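Local coordinates for protein ralf, proline/betaine transporter (Legionella pneumophila, PDB 4D7Q) that probably acts as a guanine nucleotide exchange factor, here an engineered chimera joining a Legionella Sec7 domain to the capping domain of a Rickettsia relative, at residues K34-C37 with K41-P44; I269-K274 with L304-R309; N23-N28 with D338-D343; E74-L79 with I113-Q118. The protein carries 2 engineered substitutions. All coordinates share one frame; numbering follows the deposited sequence.

Contact 1: K34-C37 with K41-P44; sequences KEIC and KISP
The flat group here is the carbonyl of Cys37, and Ile42 N meets it in the carbonyl plane, on a lone pair of the oxygen; the puckered ring of Pro44 lies beside the same cysteine, its CB 3.9 Å from Cys37 CB. The bond from Ile42 N to Cys37 O is 2.9 Å long and almost straight at 175°. It spans six residues, and Lys41 between its ends has a positive phi of 62°, so helix 26-40 finishes as in a Schellman motif. The apolar pair expected of that motif is present as well: Cys37 SG sits 3.9 Å from Ile42 CB. With chi1 near -68° the sulfur stands beside its own backbone N, a turn that carries it to 3.8 Å from Pro44 CA. Ile42 reaches the other way with CD1, which ends 4.4 Å from Ile36 CG2 and extends the apolar patch; Ile11 of helix 9-13 touches both isoleucines. Pro44 opens helix 44-54, and Ser43 just before it bonds through OG to Glu46. Lys34 brushes Pro44 with CG, while its ammonium pairs with Glu74. All of this lies in the Legionella Sec7 part. A straight backbone bond, with Cys37 and Ile42 packed beside it, ends helix 26-40 and turns the chain, within a few residues, into helix 44-54.

Contact 2: I269-K274 with L304-R309; sequences IIKDEK and LREEGR
Ile269 and Leu304 touch although a whole strand runs between their backbones: strand 277-283 separates them, and the nearest CA atoms across the contact, those of these two residues, are 8.5 Å apart. Only side chains bridge the gap. Leu304 CD2 meets Ile269 CG2 at 4.1 Å, the two side chains crossing at about a right angle. Leu304 has CG trans to its backbone N, with chi1 -154°, and this extends its methyl branch over the middle strand. Two residues further along each segment, Lys271 and Glu306 approach without pairing. Lys271 CE is 4.0 Å from Glu306 OE2, and Lys271 NZ stays 4.2 Å from that same oxygen; the attraction is therefore probably weak, and both residues lie towards solvent. Each segment then turns away in its own fashion. Asp272 OD1 accepts from Lys274 N at 3.0 Å, making an Asx turn after the strand, whereas Glu306 to Arg309 form a type I' turn with Gly308 third in it. The contact belongs to the Rickettsia capping domain and its antiparallel sheet. Ile269 also bonds to strand 248-252 through its backbone, and Leu304 to Ala277 of the middle strand, while Ile270, on the other face of the sheet, packs against Ile322 of helix 313-325.

Contact 3: N23-N28 with D338-D343; sequences NAKPKN and DYLKED
Lys27 and Asp338 make the tight part of this contact, a salt bridge in which Lys27 NZ lies only 2.6 Å from Asp338 OD1. The ammonium takes the anti lone pair of that oxygen, the one pointing away from OD2, and OD2 is itself held by Arg305 in a second salt bridge. Two basic side chains thus grip one carboxylate and probably keep it ionised. Lys27 arrives fully stretched, CG trans to the backbone N with chi1 -178°. Lys25, two residues back and just as extended, runs beside it to the backbone of the same aspartate: its NZ is 3.2 Å from Asp338 O, but comes from 54° above the carbonyl plane rather than along a lone pair. The two lysines stand at the junction of helix 15-24 and helix 26-40 in the Legionella Sec7 domain, a bundle of helices, whereas Asp338 and its neighbours lead into helix 341-351 of the Rickettsia capping domain. The interface therefore joins two proteins fused by design. The remainder is looser and partly open to solvent. Leu340 crosses the Lys25 chain at about a right angle, and its CD2 touches Lys25 CG at 4.0 Å, one thin apolar contact. Leu340 also occupies the N-cap of helix 341-351, where its backbone N gives a weak bond of 3.5 Å to Asp343 OD2. Tyr339 turns away from the lysines, and its hydroxyl bonds to Pro311 O.

Contact 4: E74-L79 with I113-Q118; sequences ENQQVL and IDRLVQ
Helix 73-84 and helix 110-127 run in the same general direction where Leu79 meets Leu116, their local axes 11.4 Å apart and crossing at -36°. At that separation the backbones stay apart and the side chains must span the gap. Leu79 does most of it: with chi1 173° its CG is trans to the backbone N and its two methyls point across. Leu79 CD1 rests 3.8 Å from Leu116 CD2, the two side chains crossing at about a right angle. The other branch, Leu79 CD2, lies 3.7 Å from Arg115 O, so it covers the backbone of the facing helix as well. Leu116 starts off away from Leu79 and comes back with its CD2 end. Nearer the surface, Gln76 reaches Arg115 along its aliphatic part, Gln76 NE2 standing 4.1 Å from Arg115 CD. The amide and guanidinium planes are 88° apart, nearly perpendicular. Arg115 directs its polar end elsewhere, bonding through NH1 to Ser69 O. The leucine pair is buried while the glutamine end is open to solvent. Within the helical Sec7 domain, Val78 turns from this contact toward helix 61-68, Val117 packs on helix 135-152, Leu116 meets Pro107, and Asp114 on helix 110-127 pairs with Lys255 from the Rickettsia part.

How the contacts relate
Along the chain, contact 3 begins first and ends last, enclosing contacts 1, 4 and 2 in that order. Contacts 1 and 4 lie in the Legionella Sec7 helices, contact 2 in the sheet of the Rickettsia capping domain, and contact 3 across the engineered boundary. Contacts 1 and 3 share helix 26-40, their centres 22 Å apart. Two salt bridges tie the set together: Lys34 of contact 1 to Glu74 of contact 4, and Arg305 of contact 2 to Asp338 of contact 3. The charged residues thus link neighbouring helices within Sec7, and connect the turn after strand 297-303 to the interface between the two fused domains.

Contact 1: K34-C37 with K41-P44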
loop_
_atom_site.group_PDB
_atom_site.type_symbol
_atom_site.label_atom_id
_atom_site.label_comp_id
_atom_site.label_asym_id
_atom_site.label_seq_id
_atom_site.Cartn_x
_atom_site.Cartn_y
_atom_site.Cartn_z
ATOM N N LYS A 34 -3.882 2.872 23.090
ATOM C CA LYS A 34 -5.108 2.130 23.415
ATOM C C LYS A 34 -5.314 1.916 24.923
ATOM O O LYS A 34 -6.424 2.070 25.415
ATOM C CB LYS A 34 -5.205 0.828 22.607
ATOM C CG LYS A 34 -5.394 1.077 21.083
ATOM C CD LYS A 34 -5.219 -0.195 20.259
ATOM C CE LYS A 34 -6.351 -1.178 20.462
ATOM N NZ LYS A 34 -6.056 -2.509 19.868
ATOM N N GLU A 35 -4.232 1.624 25.653
ATOM C CA GLU A 35 -4.265 1.394 27.098
ATOM C C GLU A 35 -4.722 2.645 27.853
ATOM O O GLU A 35 -5.592 2.538 28.717
ATOM C CB GLU A 35 -2.892 0.928 27.594
ATOM C CG GLU A 35 -2.625 -0.535 27.272
ATOM C CD GLU A 35 -1.171 -0.968 27.193
ATOM O OE1 GLU A 35 -0.275 -0.187 27.594
ATOM O OE2 GLU A 35 -0.932 -2.110 26.743
ATOM N N ILE A 36 -4.148 3.831 27.492
ATOM C CA ILE A 36 -4.479 5.139 28.071
ATOM C C ILE A 36 -5.943 5.426 27.775
ATOM O O ILE A 36 -6.704 5.734 28.685
ATOM C CB ILE A 36 -3.521 6.275 27.573
ATOM C CG1 ILE A 36 -2.053 5.992 27.993
ATOM C CG2 ILE A 36 -3.973 7.646 28.115
ATOM C CD1 ILE A 36 -0.989 6.713 27.154
ATOM N N CYS A 37 -6.351 5.237 26.525
ATOM C CA CYS A 37 -7.746 5.472 26.139
ATOM C C CYS A 37 -8.737 4.597 26.901
ATOM O O CYS A 37 -9.776 5.098 27.319
ATOM C CB CYS A 37 -7.913 5.362 24.626
ATOM S SG CYS A 37 -7.088 6.692 23.713
ATOM N N LYS A 41 -11.081 6.528 29.625
ATOM C CA LYS A 41 -12.401 6.633 28.974
ATOM C C LYS A 41 -12.429 7.614 27.784
ATOM O O LYS A 41 -13.277 8.509 27.707
ATOM C CB LYS A 41 -13.505 6.910 30.025
ATOM C CG LYS A 41 -13.580 5.828 31.105
ATOM C CD LYS A 41 -14.572 6.150 32.222
ATOM C CE LYS A 41 -13.966 6.892 33.402
ATOM N NZ LYS A 41 -13.815 8.350 33.140
ATOM N N ILE A 42 -11.458 7.427 26.868
ATOM C CA ILE A 42 -11.222 8.239 25.671
ATOM C C ILE A 42 -11.426 7.331 24.438
ATOM O O ILE A 42 -11.002 6.172 24.463
ATOM C CB ILE A 42 -9.766 8.804 25.702
ATOM C CG1 ILE A 42 -9.413 9.475 27.034
ATOM C CG2 ILE A 42 -9.507 9.758 24.540
ATOM C CD1 ILE A 42 -7.886 9.453 27.312
ATOM N N SER A 43 -12.057 7.856 23.382
ATOM C CA SER A 43 -12.290 7.138 22.120
ATOM C C SER A 43 -10.944 6.943 21.366
ATOM O O SER A 43 -10.291 7.933 21.020
ATOM C CB SER A 43 -13.330 7.862 21.271
ATOM O OG SER A 43 -13.795 6.990 20.256
ATOM N N PRO A 44 -10.461 5.676 21.241
ATOM C CA PRO A 44 -9.101 5.449 20.718
ATOM C C PRO A 44 -8.786 5.727 19.253
ATOM O O PRO A 44 -7.658 6.112 18.974
ATOM C CB PRO A 44 -8.821 3.987 21.076
ATOM C CG PRO A 44 -10.172 3.352 21.117
ATOM C CD PRO A 44 -11.071 4.404 21.698
#

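Contact 2: I269-K274 with L304-R309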
loop_
_atom_site.group_PDB
_atom_site.type_symbol
_atom_site.label_atom_id
_atom_site.label_comp_id
_atom_site.label_asym_id
_atom_site.label_seq_id
_atom_site.Cartn_x
_atom_site.Cartn_y
_atom_site.Cartn_z
ATOM N N ILE A 269 -1.720 -17.464 -1.660
ATOM C CA ILE A 269 -1.952 -17.750 -0.253
ATOM C C ILE A 269 -1.525 -19.182 -0.031
ATOM O O ILE A 269 -2.036 -20.091 -0.689
ATOM C CB ILE A 269 -3.426 -17.447 0.187
ATOM C CG1 ILE A 269 -3.866 -15.966 -0.150
ATOM C CG2 ILE A 269 -3.669 -17.795 1.679
ATOM C CD1 ILE A 269 -3.046 -14.814 0.492
ATOM N N ILE A 270 -0.520 -19.373 0.844
ATOM C CA ILE A 270 0.067 -20.686 1.129
ATOM C C ILE A 270 -0.098 -21.075 2.580
ATOM O O ILE A 270 0.300 -20.328 3.482
ATOM C CB ILE A 270 1.544 -20.777 0.659
ATOM C CG1 ILE A 270 1.683 -20.378 -0.831
ATOM C CG2 ILE A 270 2.136 -22.172 0.926
ATOM C CD1 ILE A 270 3.092 -20.249 -1.361
ATOM N N LYS A 271 -0.656 -22.287 2.793
ATOM C CA LYS A 271 -0.863 -22.855 4.111
ATOM C C LYS A 271 -0.228 -24.222 4.183
ATOM O O LYS A 271 -0.387 -25.022 3.255
ATOM C CB LYS A 271 -2.366 -22.903 4.478
ATOM C CG LYS A 271 -2.972 -21.499 4.649
ATOM C CD LYS A 271 -4.470 -21.504 4.865
ATOM C CE LYS A 271 -4.996 -20.089 4.937
ATOM N NZ LYS A 271 -6.441 -20.003 4.572
ATOM N N ASP A 272 0.496 -24.485 5.257
ATOM C CA ASP A 272 1.054 -25.802 5.488
ATOM C C ASP A 272 0.234 -26.653 6.438
ATOM O O ASP A 272 -0.839 -26.281 6.815
ATOM C CB ASP A 272 2.520 -25.752 5.892
ATOM C CG ASP A 272 2.769 -25.045 7.202
ATOM O OD1 ASP A 272 1.959 -25.096 8.114
ATOM O OD2 ASP A 272 3.809 -24.419 7.308
ATOM N N GLU A 273 0.765 -27.814 6.795
ATOM C CA GLU A 273 0.064 -28.791 7.634
ATOM C C GLU A 273 0.072 -28.427 9.141
ATOM O O GLU A 273 -0.658 -28.976 9.909
ATOM C CB GLU A 273 0.603 -30.224 7.373
ATOM C CG GLU A 273 1.877 -30.318 6.534
ATOM C CD GLU A 273 2.014 -31.588 5.690
ATOM O OE1 GLU A 273 1.105 -32.458 5.704
ATOM O OE2 GLU A 273 3.053 -31.733 5.024
ATOM N N LYS A 274 0.897 -27.468 9.528
ATOM C CA LYS A 274 1.030 -27.017 10.904
ATOM C C LYS A 274 0.455 -25.624 11.188
ATOM O O LYS A 274 0.899 -24.916 12.058
ATOM C CB LYS A 274 2.492 -27.051 11.294
ATOM C CG LYS A 274 3.176 -28.366 10.994
ATOM C CD LYS A 274 2.388 -29.554 11.504
ATOM C CE LYS A 274 1.837 -29.329 12.884
ATOM N NZ LYS A 274 1.678 -30.607 13.580
ATOM N N LEU A 304 1.132 -14.555 7.235
ATOM C CA LEU A 304 -0.242 -14.064 7.241
ATOM C C LEU A 304 -0.885 -13.857 8.624
ATOM O O LEU A 304 -0.955 -14.778 9.444
ATOM C CB LEU A 304 -1.108 -14.959 6.338
ATOM C CG LEU A 304 -2.367 -14.361 5.711
ATOM C CD1 LEU A 304 -2.049 -13.170 4.789
ATOM C CD2 LEU A 304 -3.119 -15.422 4.940
ATOM N N ARG A 305 -1.376 -12.625 8.858
ATOM C CA ARG A 305 -2.138 -12.275 10.059
ATOM C C ARG A 305 -3.528 -12.882 9.842
ATOM O O ARG A 305 -4.069 -12.792 8.733
ATOM C CB ARG A 305 -2.257 -10.745 10.206
ATOM C CG ARG A 305 -1.165 -10.112 11.054
ATOM C CD ARG A 305 -1.420 -8.626 11.289
ATOM N NE ARG A 305 -2.617 -8.387 12.104
ATOM C CZ ARG A 305 -2.611 -8.231 13.423
ATOM N NH1 ARG A 305 -1.473 -8.305 14.103
ATOM N NH2 ARG A 305 -3.745 -8.010 14.074
ATOM N N GLU A 306 -4.071 -13.564 10.860
ATOM C CA GLU A 306 -5.396 -14.202 10.726
ATOM C C GLU A 306 -6.296 -13.866 11.904
ATOM O O GLU A 306 -5.815 -13.815 13.042
ATOM C CB GLU A 306 -5.275 -15.731 10.533
ATOM C CG GLU A 306 -4.681 -16.135 9.191
ATOM C CD GLU A 306 -4.741 -17.616 8.878
ATOM O OE1 GLU A 306 -3.795 -18.342 9.258
ATOM O OE2 GLU A 306 -5.730 -18.050 8.243
ATOM N N GLU A 307 -7.602 -13.619 11.619
ATOM C CA GLU A 307 -8.650 -13.270 12.600
ATOM C C GLU A 307 -8.234 -12.137 13.585
ATOM O O GLU A 307 -8.413 -12.273 14.802
ATOM N N GLY A 308 -7.632 -11.068 13.039
ATOM C CA GLY A 308 -7.170 -9.897 13.783
ATOM C C GLY A 308 -6.090 -10.168 14.817
ATOM O O GLY A 308 -5.857 -9.346 15.708
ATOM N N ARG A 309 -5.423 -11.323 14.703
ATOM C CA ARG A 309 -4.340 -11.735 15.597
ATOM C C ARG A 309 -3.040 -11.835 14.781
ATOM O O ARG A 309 -3.091 -11.983 13.552
#

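Contact 3: N23-N28 with D338-D343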
loop_
_atom_site.group_PDB
_atom_site.type_symbol
_atom_site.label_atom_id
_atom_site.label_comp_id
_atom_site.label_asym_id
_atom_site.label_seq_id
_atom_site.Cartn_x
_atom_site.Cartn_y
_atom_site.Cartn_z
ATOM N N ASN A 23 8.338 4.278 17.525
ATOM C CA ASN A 23 9.508 4.225 16.639
ATOM C C ASN A 23 10.310 2.928 16.766
ATOM O O ASN A 23 10.781 2.407 15.756
ATOM C CB ASN A 23 10.359 5.485 16.796
ATOM C CG ASN A 23 9.616 6.720 16.345
ATOM O OD1 ASN A 23 8.623 6.656 15.595
ATOM N ND2 ASN A 23 10.117 7.873 16.724
ATOM N N ALA A 24 10.417 2.384 17.993
ATOM C CA ALA A 24 11.130 1.123 18.246
ATOM C C ALA A 24 10.298 -0.045 17.695
ATOM O O ALA A 24 10.813 -0.859 16.919
ATOM C CB ALA A 24 11.390 0.951 19.740
ATOM N N LYS A 25 8.989 -0.079 18.039
ATOM C CA LYS A 25 8.047 -1.096 17.562
ATOM C C LYS A 25 6.643 -0.464 17.494
ATOM O O LYS A 25 6.010 -0.291 18.538
ATOM C CB LYS A 25 8.077 -2.372 18.426
ATOM C CG LYS A 25 7.433 -3.550 17.731
ATOM C CD LYS A 25 7.058 -4.696 18.646
ATOM C CE LYS A 25 6.552 -5.838 17.782
ATOM N NZ LYS A 25 6.131 -7.030 18.581
ATOM N N PRO A 26 6.157 -0.103 16.279
ATOM C CA PRO A 26 4.843 0.580 16.149
ATOM C C PRO A 26 3.661 -0.000 16.919
ATOM O O PRO A 26 2.886 0.765 17.499
ATOM C CB PRO A 26 4.614 0.596 14.635
ATOM C CG PRO A 26 5.984 0.712 14.099
ATOM C CD PRO A 26 6.801 -0.236 14.957
ATOM N N LYS A 27 3.560 -1.344 16.968
ATOM C CA LYS A 27 2.538 -2.092 17.702
ATOM C C LYS A 27 2.460 -1.654 19.182
ATOM O O LYS A 27 1.363 -1.494 19.716
ATOM C CB LYS A 27 2.860 -3.588 17.626
ATOM C CG LYS A 27 1.848 -4.480 18.323
ATOM C CD LYS A 27 2.204 -5.922 18.077
ATOM C CE LYS A 27 1.086 -6.847 18.432
ATOM N NZ LYS A 27 1.412 -8.233 18.007
ATOM N N ASN A 28 3.628 -1.472 19.820
ATOM C CA ASN A 28 3.757 -1.059 21.213
ATOM C C ASN A 28 3.307 0.385 21.458
ATOM O O ASN A 28 2.744 0.669 22.520
ATOM C CB ASN A 28 5.198 -1.266 21.686
ATOM C CG ASN A 28 5.542 -2.714 21.970
ATOM O OD1 ASN A 28 4.679 -3.588 22.084
ATOM N ND2 ASN A 28 6.819 -2.995 22.069
ATOM N N ASP A 338 4.042 -7.275 13.736
ATOM C CA ASP A 338 4.199 -8.220 14.832
ATOM C C ASP A 338 5.604 -8.775 15.075
ATOM O O ASP A 338 5.924 -9.171 16.202
ATOM C CB ASP A 338 3.227 -9.371 14.606
ATOM C CG ASP A 338 1.800 -8.895 14.460
ATOM O OD1 ASP A 338 1.236 -8.411 15.457
ATOM O OD2 ASP A 338 1.250 -9.016 13.352
ATOM N N TYR A 339 6.414 -8.848 14.025
ATOM C CA TYR A 339 7.752 -9.412 14.099
ATOM C C TYR A 339 8.804 -8.400 13.757
ATOM O O TYR A 339 8.717 -7.715 12.726
ATOM C CB TYR A 339 7.866 -10.637 13.187
ATOM C CG TYR A 339 7.065 -11.811 13.699
ATOM C CD1 TYR A 339 7.502 -12.554 14.797
ATOM C CD2 TYR A 339 5.855 -12.169 13.105
ATOM C CE1 TYR A 339 6.760 -13.626 15.287
ATOM C CE2 TYR A 339 5.113 -13.255 13.575
ATOM C CZ TYR A 339 5.560 -13.966 14.681
ATOM O OH TYR A 339 4.823 -15.007 15.188
ATOM N N LEU A 340 9.819 -8.322 14.619
ATOM C CA LEU A 340 10.947 -7.422 14.452
ATOM C C LEU A 340 11.739 -7.843 13.217
ATOM O O LEU A 340 11.679 -9.007 12.826
ATOM C CB LEU A 340 11.846 -7.459 15.716
ATOM C CG LEU A 340 11.216 -6.957 17.036
ATOM C CD1 LEU A 340 12.180 -7.141 18.212
ATOM C CD2 LEU A 340 10.819 -5.478 16.950
ATOM N N LYS A 341 12.485 -6.902 12.605
ATOM C CA LYS A 341 13.330 -7.211 11.447
ATOM C C LYS A 341 14.306 -8.372 11.747
ATOM O O LYS A 341 14.533 -9.226 10.876
ATOM C CB LYS A 341 14.112 -5.965 10.998
ATOM C CG LYS A 341 15.036 -6.243 9.817
ATOM C CD LYS A 341 15.816 -5.018 9.420
ATOM C CE LYS A 341 16.843 -5.363 8.375
ATOM N NZ LYS A 341 17.454 -4.138 7.805
ATOM N N GLU A 342 14.850 -8.415 12.984
ATOM C CA GLU A 342 15.811 -9.440 13.392
ATOM C C GLU A 342 15.245 -10.838 13.390
ATOM O O GLU A 342 15.984 -11.779 13.101
ATOM C CB GLU A 342 16.499 -9.104 14.741
ATOM C CG GLU A 342 15.545 -9.021 15.928
ATOM C CD GLU A 342 16.183 -8.826 17.286
ATOM O OE1 GLU A 342 17.254 -8.180 17.360
ATOM O OE2 GLU A 342 15.587 -9.291 18.284
ATOM N N ASP A 343 13.940 -10.981 13.717
ATOM C CA ASP A 343 13.244 -12.274 13.749
ATOM C C ASP A 343 13.078 -12.783 12.331
ATOM O O ASP A 343 13.257 -13.978 12.081
ATOM C CB ASP A 343 11.861 -12.124 14.412
ATOM C CG ASP A 343 11.923 -11.723 15.870
ATOM O OD1 ASP A 343 12.931 -12.050 16.529
ATOM O OD2 ASP A 343 10.951 -11.099 16.358
#

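Contact 4: E74-L79 with I113-Q118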
loop_
_atom_site.group_PDB
_atom_site.type_symbol
_atom_site.label_atom_id
_atom_site.label_comp_id
_atom_site.label_asym_id
_atom_site.label_seq_id
_atom_site.Cartn_x
_atom_site.Cartn_y
_atom_site.Cartn_z
ATOM N N GLU A 74 -9.825 -1.852 12.797
ATOM C CA GLU A 74 -9.189 -0.776 13.552
ATOM C C GLU A 74 -8.421 0.182 12.629
ATOM O O GLU A 74 -8.651 1.382 12.704
ATOM C CB GLU A 74 -8.246 -1.365 14.604
ATOM C CG GLU A 74 -7.510 -0.348 15.459
ATOM C CD GLU A 74 -6.538 -1.024 16.407
ATOM O OE1 GLU A 74 -7.017 -1.670 17.366
ATOM O OE2 GLU A 74 -5.314 -0.998 16.140
ATOM N N ASN A 75 -7.543 -0.346 11.790
ATOM C CA ASN A 75 -6.787 0.451 10.842
ATOM C C ASN A 75 -7.686 1.313 9.953
ATOM O O ASN A 75 -7.456 2.481 9.769
ATOM C CB ASN A 75 -5.898 -0.404 9.939
ATOM C CG ASN A 75 -5.134 -1.463 10.664
ATOM O OD1 ASN A 75 -4.221 -1.148 11.343
ATOM N ND2 ASN A 75 -5.545 -2.671 10.571
ATOM N N GLN A 76 -8.704 0.688 9.406
ATOM C CA GLN A 76 -9.672 1.329 8.512
ATOM C C GLN A 76 -10.397 2.432 9.221
ATOM O O GLN A 76 -10.579 3.495 8.639
ATOM C CB GLN A 76 -10.675 0.299 7.968
ATOM C CG GLN A 76 -9.994 -0.756 7.118
ATOM C CD GLN A 76 -10.934 -1.264 6.075
ATOM O OE1 GLN A 76 -11.869 -2.035 6.375
ATOM N NE2 GLN A 76 -10.739 -0.780 4.840
ATOM N N GLN A 77 -10.782 2.197 10.501
ATOM C CA GLN A 77 -11.498 3.174 11.299
ATOM C C GLN A 77 -10.572 4.333 11.648
ATOM O O GLN A 77 -11.000 5.488 11.614
ATOM C CB GLN A 77 -12.098 2.536 12.554
ATOM C CG GLN A 77 -13.350 1.683 12.306
ATOM C CD GLN A 77 -13.590 0.711 13.438
ATOM O OE1 GLN A 77 -12.897 0.707 14.467
ATOM N NE2 GLN A 77 -14.574 -0.150 13.277
ATOM N N VAL A 78 -9.294 4.025 11.926
ATOM C CA VAL A 78 -8.277 5.042 12.229
ATOM C C VAL A 78 -8.054 5.930 10.988
ATOM O O VAL A 78 -8.065 7.164 11.107
ATOM C CB VAL A 78 -6.960 4.455 12.815
ATOM C CG1 VAL A 78 -5.881 5.541 12.916
ATOM C CG2 VAL A 78 -7.198 3.832 14.201
ATOM N N LEU A 79 -7.881 5.301 9.794
ATOM C CA LEU A 79 -7.705 6.030 8.538
ATOM C C LEU A 79 -8.932 6.938 8.200
ATOM O O LEU A 79 -8.744 8.082 7.752
ATOM C CB LEU A 79 -7.369 5.074 7.383
ATOM C CG LEU A 79 -7.330 5.694 5.953
ATOM C CD1 LEU A 79 -6.197 6.719 5.820
ATOM C CD2 LEU A 79 -7.236 4.591 4.884
ATOM N N ILE A 113 -1.917 1.058 -1.053
ATOM C CA ILE A 113 -2.064 2.351 -1.777
ATOM C C ILE A 113 -3.545 2.580 -2.187
ATOM O O ILE A 113 -4.029 3.716 -2.181
ATOM C CB ILE A 113 -1.041 2.545 -2.962
ATOM C CG1 ILE A 113 -0.879 4.048 -3.361
ATOM C CG2 ILE A 113 -1.410 1.727 -4.203
ATOM C CD1 ILE A 113 0.040 4.845 -2.496
ATOM N N ASP A 114 -4.248 1.482 -2.525
ATOM C CA ASP A 114 -5.654 1.467 -2.895
ATOM C C ASP A 114 -6.506 1.981 -1.720
ATOM O O ASP A 114 -7.358 2.845 -1.912
ATOM C CB ASP A 114 -6.074 0.046 -3.262
ATOM C CG ASP A 114 -7.390 -0.033 -3.994
ATOM O OD1 ASP A 114 -7.746 0.936 -4.667
ATOM O OD2 ASP A 114 -8.034 -1.071 -3.919
ATOM N N ARG A 115 -6.256 1.490 -0.497
ATOM C CA ARG A 115 -7.010 1.979 0.667
ATOM C C ARG A 115 -6.834 3.491 0.899
ATOM O O ARG A 115 -7.796 4.173 1.244
ATOM C CB ARG A 115 -6.683 1.168 1.910
ATOM C CG ARG A 115 -7.357 -0.187 1.857
ATOM C CD ARG A 115 -7.061 -1.020 3.085
ATOM N NE ARG A 115 -7.233 -2.414 2.728
ATOM C CZ ARG A 115 -6.240 -3.246 2.471
ATOM N NH1 ARG A 115 -4.981 -2.867 2.664
ATOM N NH2 ARG A 115 -6.493 -4.484 2.082
ATOM N N LEU A 116 -5.631 4.020 0.659
ATOM C CA LEU A 116 -5.357 5.453 0.810
ATOM C C LEU A 116 -6.088 6.299 -0.229
ATOM O O LEU A 116 -6.675 7.305 0.108
ATOM C CB LEU A 116 -3.842 5.709 0.760
ATOM C CG LEU A 116 -2.999 5.115 1.908
ATOM C CD1 LEU A 116 -1.574 5.574 1.801
ATOM C CD2 LEU A 116 -3.586 5.437 3.313
ATOM N N VAL A 117 -6.066 5.881 -1.483
ATOM C CA VAL A 117 -6.741 6.581 -2.571
ATOM C C VAL A 117 -8.278 6.513 -2.347
ATOM O O VAL A 117 -8.948 7.531 -2.480
ATOM C CB VAL A 117 -6.278 6.071 -3.965
ATOM C CG1 VAL A 117 -6.987 6.809 -5.100
ATOM C CG2 VAL A 117 -4.752 6.181 -4.123
ATOM N N GLN A 118 -8.794 5.368 -1.888
ATOM C CA GLN A 118 -10.228 5.223 -1.584
ATOM C C GLN A 118 -10.645 6.173 -0.446
ATOM O O GLN A 118 -11.698 6.805 -0.514
ATOM C CB GLN A 118 -10.551 3.765 -1.206
ATOM C CG GLN A 118 -10.496 2.820 -2.418
ATOM C CD GLN A 118 -10.926 1.406 -2.119
ATOM O OE1 GLN A 118 -10.370 0.451 -2.648
ATOM N NE2 GLN A 118 -11.991 1.241 -1.366
#